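Local atomic coordinates of extracellular solute-binding protein family 1 (Kribbella flavida, PDB entry 5IXP), a protein that probably captures a solute outside the cell and hands it to a membrane ABC transporter for import. Residues 20-23 and 29-32; 56-61 and 285-290; 107-112 and 293-298; 7-12 and 39-44. All blocks are in the same frame, centred on the assembly; numbering follows the deposited sequence. Where two conformers were deposited one is given.

Contact 1. Residues 20-23 and 29-32; sequences EYEA and KITE
Glu-22 reaches from helix 15-24 to the start of strand 28-34 and binds the backbone N of Ile-30. The bond from Ile-30 N to Glu-22 OE2 is 2.8 Å long and nearly straight, at 174°. It uses the anti lone pair of OE2, the one away from the other carboxylate oxygen. The chain of Glu-22 is extended beyond CG, which carries the carboxylate across to the strand. The same OE2 takes a second bond, 3.0 Å from a water oxygen, and this water also donates to Ile-30 O at 2.6 Å. OE2 thus holds Ile-30 N directly and Ile-30 O through the water. Lys-29 lies along this more open polar side, with its CA 3.4 Å from Glu-22 OE2. The buried, apolar side is small. Ile-30 CD1 lies 3.9 Å from CD2 of the buried Tyr-21, and the two side chains cross at about a right angle. With Glu-22 cut back to an alanine, Ile-30 N is likely to lose this acceptor and the water one of its anchors. The contact ties helix to second strand in the beta-alpha-beta unit 2-8, 15-24, 28-34. Strand 28-34 pairs in parallel with strand 2-8, while helix 284-294 packs against both Tyr-21 and Ile-30 through Leu-290.

Contact 2. Residues 56-61 and 285-290; sequences ADIEAM and AEAAKL
The carboxylate of Asp-57, whose CB faces Ala-287 across the contact, is held by two partners: OD1 by Ser-281 OG, near the start of helix 284-294, and OD2 by Thr-5 N of strand 2-8. So this one side chain links loop, helix approach and sheet. The setting is an alpha/beta domain of a bacterial solute-binding protein. Here helix 284-294 packs against the entry of strand 58-62, which runs parallel to strand 2-8 in the sheet. The contact is buried and apolar, and no hydrogen bond crosses it. The backbones come nearest at Asp-57 and Ala-287, whose CA atoms are 6.0 Å apart. Asp-57 CB lies 4.2 Å from Ala-287 CB. Just before it, the backbone N of Ala-56 gives a 2.8 Å hydrogen bond to Glu-59 OE2. The N-H meets OE2 on its anti side, 30° out of the carboxylate plane. This bond ties the loop before strand 58-62 to the strand itself. Ile-58 does most of the packing from the strand side. Its CG1 is anti to the carbonyl carbon (chi1 -63°), and CD1 extends onto the helix between Ala-287 and Leu-290, one turn apart. The small methyl of Ala-287 lets the loop at Asp-57 and the start of the strand come close. Ile-58 and Leu-290 cross at about a right angle. At the crossing, Ile-58 CD1 lies 3.5 Å from Ala-287 O and 3.7 Å from Leu-290 CD2.

Contact 3. Residues 107-112 and 293-298; sequences IGYGTD and WLTAPE
Thr-295 packs against Tyr-109, Gly-110 and Thr-111 of strand 108-121. The domain has the alpha/beta fold of bacterial solute-binding proteins, and the contact sets the break between helices 284-294 and 297-307 on the sheet. Trp-293 begins the segment and points away from the strand, toward helix 15-24. Trp-293 O accepts a 3.1 Å bond from Ala-296 N at the helix end. Leu-294 follows and packs on Leu-17 and Leu-275. Thr-295, the first residue to leave helical angles, is the one that enters the contact. Its chi1 of 58° places OG1 between the backbone N and the carbonyl carbon. From there OG1 turns back to the helix, where Ala-291 O and Ala-292 O share its one proton, so the buried hydroxyl is satisfied. OG1 also lies 3.7 Å from Tyr-109 CB, while the Tyr-109 ring leads away to Trp-91. Were Thr-295 a valine, the tie to the last helical turn would probably be lost, leaving those two carbonyls without this donor. Ala-296 then takes the N-cap position. Pro-297 starts the next helix, where the lack of an N-H costs nothing, and Glu-298 continues it at the surface. On the strand side, Gly-110 brings its backbone close to Thr-295, and Gly-110 O is held by Trp-91 NE1. Thr-295 CB stands 3.4 Å from Gly-110 O, and Thr-295 CG2 meets Thr-111 CG2 at 3.9 Å.

Contact 4. Residues 7-12 and 39-44; sequences ATFNEF and DEHIKN
Phe-9 and His-41 mark the nearest backbone approach, with CA atoms 6.7 Å apart. One segment is the end of strand 2-8 and the loop after it; the other is a run of helix 38-51. No direct hydrogen bond joins them. His-41 spans the gap. Its CG is anti to the backbone N (chi1 176°), which sends the imidazole out from the helix toward the strand end. Phe-9 presents a ring edge to one face of this imidazole. Phe-9 CD2 lies over the ring centre, 3.6 Å from His-41 CD2. The ring centroids are 5.0 Å apart and the planes are at 58°, an edge-to-face pair. The rim of the imidazole is held by polar groups. A water lies in the ring plane, 2.9 Å from His-41 ND1, and donates to Thr-8 O at 3.0 Å, bridging helix and strand. His-41 NE2 bonds Ala-60 O of strand 58-62. With both nitrogens engaged, rotation of the ring is restrained. Between them, His-41 CE1 comes 3.5 Å from Ala-7 O, near the ring plane, and 3.9 Å from Ala-7 CB. Phe-9 is itself covered on one face by Phe-12 CE1, over its centre. Strand 28-34, helix 38-51 and strand 58-62 form a beta-alpha-beta crossover, with strand 2-8 between the two strands in the sheet. The contact seats the crossover helix on the end of that middle strand. Strand 58-62 shares His-41, while Ser-273 of strand 269-276 touches Phe-9 and Phe-12.

Contact 1 lies farthest out and is only partly buried; contacts 2, 3 and 4 are buried. All four reach the same mixed sheet. Contacts 2 and 3 both use helix 284-294, and Leu-290 and Trp-293 of that helix also pack on Tyr-21 of contact 1. Contacts 1 and 4 attach the first two helices of the chain to neighbouring parallel strands. Their chemistry follows their place. Contacts 1 and 4 both use a bridging water, with a carboxylate in one and an imidazole in the other. Contacts 2 and 3 have no hydrogen bond across them and rest on close side-chain packing, partly against backbone oxygens. The bond between Ala-60 O and His-41 NE2 joins contacts 2 and 4.

Contact 1. Residues 20-23 and 29-32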
loop_
_atom_site.group_PDB
_atom_site.type_symbol
_atom_site.label_atom_id
_atom_site.label_comp_id
_atom_site.label_asym_id
_atom_site.label_seq_id
_atom_site.Cartn_x
_atom_site.Cartn_y
_atom_site.Cartn_z
ATOM N N GLU A 20 -28.006 2.468 4.453
ATOM C CA GLU A 20 -28.132 3.768 5.100
ATOM C C GLU A 20 -28.358 4.871 4.077
ATOM O O GLU A 20 -29.227 5.733 4.252
ATOM C CB GLU A 20 -26.881 4.057 5.930
ATOM C CG GLU A 20 -26.708 3.136 7.113
ATOM C CD GLU A 20 -25.408 3.369 7.853
ATOM O OE1 GLU A 20 -24.511 4.034 7.300
ATOM O OE2 GLU A 20 -25.288 2.884 8.990
ATOM N N TYR A 21 -27.580 4.861 2.995
ATOM C CA TYR A 21 -27.707 5.915 1.993
ATOM C C TYR A 21 -29.086 5.904 1.345
ATOM O O TYR A 21 -29.695 6.964 1.147
ATOM C CB TYR A 21 -26.620 5.755 0.934
ATOM C CG TYR A 21 -26.422 6.966 0.062
ATOM C CD1 TYR A 21 -25.622 8.023 0.492
ATOM C CD2 TYR A 21 -27.025 7.058 -1.191
ATOM C CE1 TYR A 21 -25.422 9.139 -0.298
ATOM C CE2 TYR A 21 -26.824 8.170 -1.997
ATOM C CZ TYR A 21 -26.022 9.206 -1.540
ATOM O OH TYR A 21 -25.810 10.309 -2.319
ATOM N N GLU A 22 -29.593 4.716 1.010
ATOM C CA GLU A 22 -30.922 4.633 0.408
ATOM C C GLU A 22 -32.000 5.105 1.372
ATOM O O GLU A 22 -33.004 5.696 0.947
ATOM C CB GLU A 22 -31.215 3.204 -0.044
ATOM C CG GLU A 22 -30.453 2.774 -1.309
ATOM C CD GLU A 22 -30.978 1.459 -1.843
ATOM O OE1 GLU A 22 -31.838 0.879 -1.153
ATOM O OE2 GLU A 22 -30.550 1.005 -2.925
ATOM N N ALA A 23 -31.822 4.850 2.666
ATOM C CA ALA A 23 -32.795 5.340 3.639
ATOM C C ALA A 23 -32.806 6.862 3.677
ATOM O O ALA A 23 -33.866 7.487 3.845
ATOM C CB ALA A 23 -32.493 4.765 5.023
ATOM N N LYS A 29 -31.277 4.198 -5.898
ATOM C CA LYS A 29 -31.151 2.753 -5.768
ATOM C C LYS A 29 -29.713 2.363 -6.090
ATOM O O LYS A 29 -29.198 2.729 -7.153
ATOM C CB LYS A 29 -32.119 2.013 -6.697
ATOM C CG LYS A 29 -32.173 0.514 -6.401
ATOM C CD LYS A 29 -33.145 -0.248 -7.296
ATOM C CE LYS A 29 -32.473 -0.683 -8.583
ATOM N NZ LYS A 29 -33.400 -1.505 -9.381
ATOM N N ILE A 30 -29.071 1.635 -5.170
ATOM C CA ILE A 30 -27.670 1.239 -5.303
ATOM C C ILE A 30 -27.603 -0.258 -5.554
ATOM O O ILE A 30 -28.190 -1.052 -4.807
ATOM C CB ILE A 30 -26.848 1.589 -4.050
ATOM C CG1 ILE A 30 -26.867 3.092 -3.783
ATOM C CG2 ILE A 30 -25.392 1.093 -4.217
ATOM C CD1 ILE A 30 -26.298 3.458 -2.402
ATOM N N THR A 31 -26.841 -0.648 -6.566
ATOM C CA THR A 31 -26.533 -2.046 -6.818
ATOM C C THR A 31 -25.019 -2.196 -6.817
ATOM O O THR A 31 -24.327 -1.443 -7.505
ATOM C CB THR A 31 -27.087 -2.517 -8.164
ATOM O OG1 THR A 31 -28.493 -2.236 -8.245
ATOM C CG2 THR A 31 -26.844 -4.024 -8.326
ATOM N N GLU A 32 -24.508 -3.145 -6.046
ATOM C CA GLU A 32 -23.073 -3.412 -6.023
ATOM C C GLU A 32 -22.743 -4.553 -6.973
ATOM O O GLU A 32 -23.458 -5.559 -7.023
ATOM C CB GLU A 32 -22.587 -3.755 -4.611
ATOM C CG GLU A 32 -21.051 -3.854 -4.500
ATOM C CD GLU A 32 -20.567 -4.165 -3.078
ATOM O OE1 GLU A 32 -20.985 -5.206 -2.523
ATOM O OE2 GLU A 32 -19.779 -3.360 -2.513
HETATM O O HOH W 1 -30.681 -1.696 -4.238
#

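Contact 2. Residues 56-61 and 285-290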
loop_
_atom_site.group_PDB
_atom_site.type_symbol
_atom_site.label_atom_id
_atom_site.label_comp_id
_atom_site.label_asym_id
_atom_site.label_seq_id
_atom_site.Cartn_x
_atom_site.Cartn_y
_atom_site.Cartn_z
ATOM N N ALA A 56 -19.444 0.578 -14.261
ATOM C CA ALA A 56 -20.278 1.010 -13.157
ATOM C C ALA A 56 -20.227 2.532 -13.042
ATOM O O ALA A 56 -19.326 3.193 -13.570
ATOM C CB ALA A 56 -19.821 0.354 -11.852
ATOM N N ASP A 57 -21.231 3.094 -12.365
ATOM C CA ASP A 57 -21.221 4.534 -12.119
ATOM C C ASP A 57 -20.095 4.929 -11.181
ATOM O O ASP A 57 -19.528 6.021 -11.320
ATOM C CB ASP A 57 -22.558 4.984 -11.539
ATOM C CG ASP A 57 -23.704 4.706 -12.479
ATOM O OD1 ASP A 57 -23.826 5.433 -13.486
ATOM O OD2 ASP A 57 -24.467 3.752 -12.209
ATOM N N ILE A 58 -19.784 4.082 -10.198
ATOM C CA ILE A 58 -18.616 4.257 -9.336
ATOM C C ILE A 58 -17.742 3.030 -9.527
ATOM O O ILE A 58 -18.208 1.902 -9.331
ATOM C CB ILE A 58 -19.008 4.422 -7.854
ATOM C CG1 ILE A 58 -19.854 5.686 -7.657
ATOM C CG2 ILE A 58 -17.736 4.471 -6.954
ATOM C CD1 ILE A 58 -20.530 5.770 -6.256
ATOM N N GLU A 59 -16.484 3.243 -9.909
ATOM C CA GLU A 59 -15.518 2.161 -10.093
ATOM C C GLU A 59 -14.424 2.283 -9.042
ATOM O O GLU A 59 -13.717 3.300 -8.994
ATOM C CB GLU A 59 -14.901 2.190 -11.500
ATOM C CG GLU A 59 -15.863 1.776 -12.630
ATOM C CD GLU A 59 -15.997 0.261 -12.784
ATOM O OE1 GLU A 59 -15.281 -0.470 -12.081
ATOM O OE2 GLU A 59 -16.817 -0.195 -13.621
ATOM N N ALA A 60 -14.254 1.233 -8.233
ATOM C CA ALA A 60 -13.169 1.229 -7.266
ATOM C C ALA A 60 -11.845 0.942 -7.962
ATOM O O ALA A 60 -11.775 0.194 -8.941
ATOM C CB ALA A 60 -13.402 0.199 -6.161
HETATM N N MSE A 61 -10.791 1.541 -7.427
HETATM C CA MSE A 61 -9.457 1.456 -8.003
HETATM C C MSE A 61 -8.440 1.365 -6.878
HETATM O O MSE A 61 -8.438 2.217 -5.976
HETATM C CB MSE A 61 -9.187 2.690 -8.866
HETATM C CG MSE A 61 -8.343 2.462 -10.064
HETATM SE SE MSE A 61 -8.659 3.876 -11.302
HETATM C CE MSE A 61 -10.127 3.246 -12.378
ATOM N N ALA A 285 -23.299 13.438 -11.197
ATOM C CA ALA A 285 -23.440 14.209 -9.965
ATOM C C ALA A 285 -23.908 13.326 -8.811
ATOM O O ALA A 285 -23.389 13.431 -7.691
ATOM C CB ALA A 285 -24.399 15.380 -10.182
ATOM N N GLU A 286 -24.881 12.444 -9.063
ATOM C CA GLU A 286 -25.329 11.526 -8.016
ATOM C C GLU A 286 -24.246 10.512 -7.675
ATOM O O GLU A 286 -24.099 10.128 -6.507
ATOM C CB GLU A 286 -26.606 10.805 -8.444
ATOM C CG GLU A 286 -27.808 11.716 -8.618
ATOM C CD GLU A 286 -28.402 12.184 -7.300
ATOM O OE1 GLU A 286 -28.076 11.638 -6.225
ATOM O OE2 GLU A 286 -29.215 13.112 -7.341
ATOM N N ALA A 287 -23.500 10.051 -8.684
ATOM C CA ALA A 287 -22.379 9.142 -8.439
ATOM C C ALA A 287 -21.314 9.806 -7.577
ATOM O O ALA A 287 -20.829 9.214 -6.609
ATOM C CB ALA A 287 -21.771 8.672 -9.765
ATOM N N ALA A 288 -20.936 11.045 -7.915
ATOM C CA ALA A 288 -19.925 11.740 -7.121
ATOM C C ALA A 288 -20.418 11.988 -5.701
ATOM O O ALA A 288 -19.641 11.893 -4.741
ATOM C CB ALA A 288 -19.524 13.062 -7.788
ATOM N N LYS A 289 -21.709 12.304 -5.545
ATOM C CA LYS A 289 -22.254 12.532 -4.210
ATOM C C LYS A 289 -22.159 11.274 -3.360
ATOM O O LYS A 289 -21.768 11.328 -2.181
ATOM C CB LYS A 289 -23.712 13.003 -4.282
ATOM C CG LYS A 289 -24.232 13.417 -2.909
ATOM C CD LYS A 289 -25.761 13.428 -2.773
ATOM C CE LYS A 289 -26.436 14.213 -3.852
ATOM N NZ LYS A 289 -27.925 14.210 -3.643
ATOM N N LEU A 290 -22.531 10.128 -3.937
ATOM C CA LEU A 290 -22.459 8.875 -3.198
ATOM C C LEU A 290 -21.013 8.518 -2.869
ATOM O O LEU A 290 -20.714 8.079 -1.750
ATOM C CB LEU A 290 -23.132 7.752 -3.994
ATOM C CG LEU A 290 -22.967 6.336 -3.404
ATOM C CD1 LEU A 290 -23.526 6.252 -1.973
ATOM C CD2 LEU A 290 -23.606 5.267 -4.319
#

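Contact 3. Residues 107-112 and 293-298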
loop_
_atom_site.group_PDB
_atom_site.type_symbol
_atom_site.label_atom_id
_atom_site.label_comp_id
_atom_site.label_asym_id
_atom_site.label_seq_id
_atom_site.Cartn_x
_atom_site.Cartn_y
_atom_site.Cartn_z
ATOM N N ILE A 107 -9.422 12.492 -9.849
ATOM C CA ILE A 107 -10.272 11.457 -10.426
ATOM C C ILE A 107 -10.727 10.429 -9.409
ATOM O O ILE A 107 -11.529 9.551 -9.758
ATOM C CB ILE A 107 -9.591 10.755 -11.618
ATOM C CG1 ILE A 107 -8.355 9.970 -11.177
ATOM C CG2 ILE A 107 -9.248 11.776 -12.716
ATOM C CD1 ILE A 107 -7.860 8.991 -12.261
ATOM N N GLY A 108 -10.272 10.511 -8.167
ATOM C CA GLY A 108 -10.682 9.545 -7.160
ATOM C C GLY A 108 -10.835 10.154 -5.782
ATOM O O GLY A 108 -10.124 11.089 -5.402
ATOM N N TYR A 109 -11.781 9.593 -5.029
ATOM C CA TYR A 109 -11.954 9.863 -3.608
ATOM C C TYR A 109 -11.379 8.700 -2.804
ATOM O O TYR A 109 -11.779 7.548 -3.005
ATOM C CB TYR A 109 -13.433 10.040 -3.271
ATOM C CG TYR A 109 -14.039 11.359 -3.692
ATOM C CD1 TYR A 109 -13.267 12.518 -3.750
ATOM C CD2 TYR A 109 -15.396 11.455 -3.985
ATOM C CE1 TYR A 109 -13.826 13.743 -4.096
ATOM C CE2 TYR A 109 -15.970 12.675 -4.344
ATOM C CZ TYR A 109 -15.179 13.812 -4.401
ATOM O OH TYR A 109 -15.752 15.023 -4.753
ATOM N N GLY A 110 -10.480 9.007 -1.872
ATOM C CA GLY A 110 -9.727 7.957 -1.200
ATOM C C GLY A 110 -10.546 7.177 -0.178
ATOM O O GLY A 110 -11.298 7.744 0.624
ATOM N N THR A 111 -10.383 5.846 -0.210
ATOM C CA THR A 111 -10.993 4.984 0.792
ATOM C C THR A 111 -9.959 4.697 1.877
ATOM O O THR A 111 -9.591 5.616 2.613
ATOM C CB THR A 111 -11.554 3.699 0.161
ATOM O OG1 THR A 111 -10.491 2.889 -0.360
ATOM C CG2 THR A 111 -12.515 4.055 -0.983
ATOM N N ASP A 112 -9.473 3.458 1.997
ATOM C CA ASP A 112 -8.558 3.146 3.089
ATOM C C ASP A 112 -7.094 3.346 2.664
ATOM O O ASP A 112 -6.791 3.710 1.521
ATOM C CB ASP A 112 -8.808 1.726 3.604
ATOM C CG ASP A 112 -8.539 0.651 2.551
ATOM O OD1 ASP A 112 -8.499 0.971 1.344
ATOM O OD2 ASP A 112 -8.375 -0.530 2.936
ATOM N N TRP A 293 -19.852 10.552 -0.008
ATOM C CA TRP A 293 -20.422 10.118 1.262
ATOM C C TRP A 293 -19.768 8.825 1.748
ATOM O O TRP A 293 -19.450 8.686 2.939
ATOM C CB TRP A 293 -21.935 9.949 1.125
ATOM C CG TRP A 293 -22.588 9.521 2.405
ATOM C CD1 TRP A 293 -22.977 10.329 3.436
ATOM C CD2 TRP A 293 -22.924 8.186 2.792
ATOM N NE1 TRP A 293 -23.538 9.579 4.441
ATOM C CE2 TRP A 293 -23.515 8.257 4.071
ATOM C CE3 TRP A 293 -22.786 6.934 2.180
ATOM C CZ2 TRP A 293 -23.961 7.128 4.752
ATOM C CZ3 TRP A 293 -23.244 5.814 2.851
ATOM C CH2 TRP A 293 -23.826 5.919 4.127
ATOM N N LEU A 294 -19.556 7.868 0.841
ATOM C CA LEU A 294 -18.931 6.610 1.232
ATOM C C LEU A 294 -17.526 6.819 1.784
ATOM O O LEU A 294 -17.039 5.985 2.555
ATOM C CB LEU A 294 -18.879 5.646 0.035
ATOM C CG LEU A 294 -20.214 5.031 -0.416
ATOM C CD1 LEU A 294 -20.041 4.392 -1.795
ATOM C CD2 LEU A 294 -20.743 3.996 0.594
ATOM N N THR A 295 -16.845 7.894 1.384
ATOM C CA THR A 295 -15.478 8.140 1.832
ATOM C C THR A 295 -15.390 9.224 2.903
ATOM O O THR A 295 -14.278 9.613 3.281
ATOM C CB THR A 295 -14.579 8.501 0.644
ATOM O OG1 THR A 295 -15.101 9.660 -0.030
ATOM C CG2 THR A 295 -14.505 7.320 -0.333
ATOM N N ALA A 296 -16.532 9.703 3.409
ATOM C CA ALA A 296 -16.542 10.683 4.488
ATOM C C ALA A 296 -16.063 10.052 5.800
ATOM O O ALA A 296 -16.154 8.833 5.988
ATOM C CB ALA A 296 -17.950 11.264 4.662
ATOM N N PRO A 297 -15.554 10.872 6.732
ATOM C CA PRO A 297 -15.024 10.315 7.990
ATOM C C PRO A 297 -15.988 9.409 8.740
ATOM O O PRO A 297 -15.557 8.353 9.220
ATOM C CB PRO A 297 -14.688 11.568 8.818
ATOM C CG PRO A 297 -14.521 12.663 7.830
ATOM C CD PRO A 297 -15.319 12.324 6.612
ATOM N N GLU A 298 -17.269 9.782 8.861
ATOM C CA GLU A 298 -18.203 8.938 9.603
ATOM C C GLU A 298 -18.321 7.560 8.962
ATOM O O GLU A 298 -18.433 6.549 9.666
ATOM C CB GLU A 298 -19.581 9.608 9.708
ATOM C CG GLU A 298 -19.610 10.837 10.625
ATOM C CD GLU A 298 -21.020 11.257 11.047
ATOM O OE1 GLU A 298 -22.004 10.890 10.364
ATOM O OE2 GLU A 298 -21.146 11.962 12.072
#

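Contact 4. Residues 7-12 and 39-44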
loop_
_atom_site.group_PDB
_atom_site.type_symbol
_atom_site.label_atom_id
_atom_site.label_comp_id
_atom_site.label_asym_id
_atom_site.label_seq_id
_atom_site.Cartn_x
_atom_site.Cartn_y
_atom_site.Cartn_z
ATOM N N ALA A 7 -18.888 -0.774 -8.467
ATOM C CA ALA A 7 -18.108 -1.995 -8.638
ATOM C C ALA A 7 -16.968 -1.984 -7.626
ATOM O O ALA A 7 -16.131 -1.076 -7.644
ATOM C CB ALA A 7 -17.558 -2.106 -10.059
ATOM N N THR A 8 -16.950 -2.974 -6.740
ATOM C CA THR A 8 -15.902 -3.119 -5.741
ATOM C C THR A 8 -15.260 -4.492 -5.882
ATOM O O THR A 8 -15.733 -5.359 -6.622
ATOM C CB THR A 8 -16.430 -2.929 -4.303
ATOM O OG1 THR A 8 -17.359 -3.969 -3.974
ATOM C CG2 THR A 8 -17.111 -1.573 -4.146
ATOM N N PHE A 9 -14.165 -4.677 -5.153
ATOM C CA PHE A 9 -13.407 -5.919 -5.176
ATOM C C PHE A 9 -12.992 -6.207 -3.744
ATOM O O PHE A 9 -12.933 -5.300 -2.911
ATOM C CB PHE A 9 -12.175 -5.819 -6.104
ATOM C CG PHE A 9 -11.288 -4.648 -5.793
ATOM C CD1 PHE A 9 -10.280 -4.750 -4.837
ATOM C CD2 PHE A 9 -11.475 -3.428 -6.437
ATOM C CE1 PHE A 9 -9.472 -3.651 -4.527
ATOM C CE2 PHE A 9 -10.677 -2.336 -6.138
ATOM C CZ PHE A 9 -9.679 -2.443 -5.172
ATOM N N ASN A 10 -12.703 -7.476 -3.460
ATOM C CA ASN A 10 -12.447 -7.908 -2.089
ATOM C C ASN A 10 -13.590 -7.411 -1.209
ATOM O O ASN A 10 -14.747 -7.482 -1.627
ATOM C CB ASN A 10 -11.077 -7.423 -1.608
ATOM C CG ASN A 10 -9.927 -8.066 -2.385
ATOM O OD1 ASN A 10 -10.034 -9.210 -2.846
ATOM N ND2 ASN A 10 -8.824 -7.335 -2.531
ATOM N N GLU A 11 -13.316 -6.889 -0.018
ATOM C CA GLU A 11 -14.402 -6.474 0.874
ATOM C C GLU A 11 -14.225 -5.014 1.277
ATOM O O GLU A 11 -13.461 -4.696 2.199
ATOM C CB GLU A 11 -14.487 -7.373 2.104
ATOM C CG GLU A 11 -15.675 -7.011 3.002
ATOM C CD GLU A 11 -16.990 -6.970 2.225
ATOM O OE1 GLU A 11 -17.515 -8.052 1.879
ATOM O OE2 GLU A 11 -17.484 -5.858 1.932
ATOM N N PHE A 12 -14.969 -4.126 0.609
ATOM C CA PHE A 12 -14.953 -2.718 0.978
ATOM C C PHE A 12 -15.742 -2.431 2.250
ATOM O O PHE A 12 -15.585 -1.347 2.823
ATOM C CB PHE A 12 -15.480 -1.867 -0.185
ATOM C CG PHE A 12 -14.417 -1.521 -1.196
ATOM C CD1 PHE A 12 -13.704 -2.519 -1.822
ATOM C CD2 PHE A 12 -14.123 -0.201 -1.505
ATOM C CE1 PHE A 12 -12.713 -2.221 -2.748
ATOM C CE2 PHE A 12 -13.132 0.114 -2.427
ATOM C CZ PHE A 12 -12.416 -0.910 -3.044
ATOM N N ASP A 39 -8.096 -9.380 -10.329
ATOM C CA ASP A 39 -7.621 -9.316 -11.710
ATOM C C ASP A 39 -8.782 -9.148 -12.682
ATOM O O ASP A 39 -8.657 -8.447 -13.695
ATOM C CB ASP A 39 -6.809 -10.561 -12.067
ATOM C CG ASP A 39 -5.450 -10.599 -11.379
ATOM O OD1 ASP A 39 -4.909 -9.526 -11.022
ATOM O OD2 ASP A 39 -4.913 -11.712 -11.208
ATOM N N GLU A 40 -9.927 -9.777 -12.400
ATOM C CA GLU A 40 -11.031 -9.603 -13.332
ATOM C C GLU A 40 -11.702 -8.254 -13.175
ATOM O O GLU A 40 -12.207 -7.708 -14.160
ATOM C CB GLU A 40 -12.039 -10.727 -13.191
ATOM C CG GLU A 40 -11.761 -11.774 -14.252
ATOM C CD GLU A 40 -12.210 -13.106 -13.834
ATOM O OE1 GLU A 40 -12.568 -13.220 -12.646
ATOM O OE2 GLU A 40 -12.208 -14.023 -14.679
ATOM N N HIS A 41 -11.709 -7.700 -11.963
ATOM C CA HIS A 41 -12.169 -6.326 -11.794
ATOM C C HIS A 41 -11.345 -5.372 -12.656
ATOM O O HIS A 41 -11.894 -4.516 -13.363
ATOM C CB HIS A 41 -12.090 -5.938 -10.318
ATOM C CG HIS A 41 -12.462 -4.514 -10.054
ATOM N ND1 HIS A 41 -13.753 -4.124 -9.755
ATOM C CD2 HIS A 41 -11.715 -3.383 -10.054
ATOM C CE1 HIS A 41 -13.781 -2.814 -9.574
ATOM N NE2 HIS A 41 -12.557 -2.339 -9.751
ATOM N N ILE A 42 -10.018 -5.528 -12.623
ATOM C CA ILE A 42 -9.125 -4.718 -13.456
ATOM C C ILE A 42 -9.416 -4.932 -14.936
ATOM O O ILE A 42 -9.501 -3.975 -15.715
ATOM C CB ILE A 42 -7.657 -5.062 -13.153
ATOM C CG1 ILE A 42 -7.254 -4.599 -11.770
ATOM C CG2 ILE A 42 -6.742 -4.483 -14.224
ATOM C CD1 ILE A 42 -6.007 -5.285 -11.306
ATOM N N LYS A 43 -9.526 -6.196 -15.352
ATOM C CA LYS A 43 -9.785 -6.489 -16.758
ATOM C C LYS A 43 -11.110 -5.892 -17.216
ATOM O O LYS A 43 -11.205 -5.360 -18.327
ATOM C CB LYS A 43 -9.773 -7.998 -16.995
ATOM C CG LYS A 43 -8.388 -8.606 -17.050
ATOM C CD LYS A 43 -8.461 -10.013 -17.613
ATOM C CE LYS A 43 -7.869 -11.019 -16.653
ATOM N NZ LYS A 43 -6.413 -10.782 -16.424
ATOM N N ASN A 44 -12.147 -5.976 -16.376
ATOM C CA ASN A 44 -13.419 -5.344 -16.718
ATOM C C ASN A 44 -13.230 -3.853 -16.900
ATOM O O ASN A 44 -13.749 -3.256 -17.847
ATOM C CB ASN A 44 -14.457 -5.582 -15.623
ATOM C CG ASN A 44 -14.857 -7.025 -15.500
ATOM O OD1 ASN A 44 -14.678 -7.811 -16.428
ATOM N ND2 ASN A 44 -15.433 -7.381 -14.355
HETATM O O HOH W 2 -16.225 -5.592 -9.541
#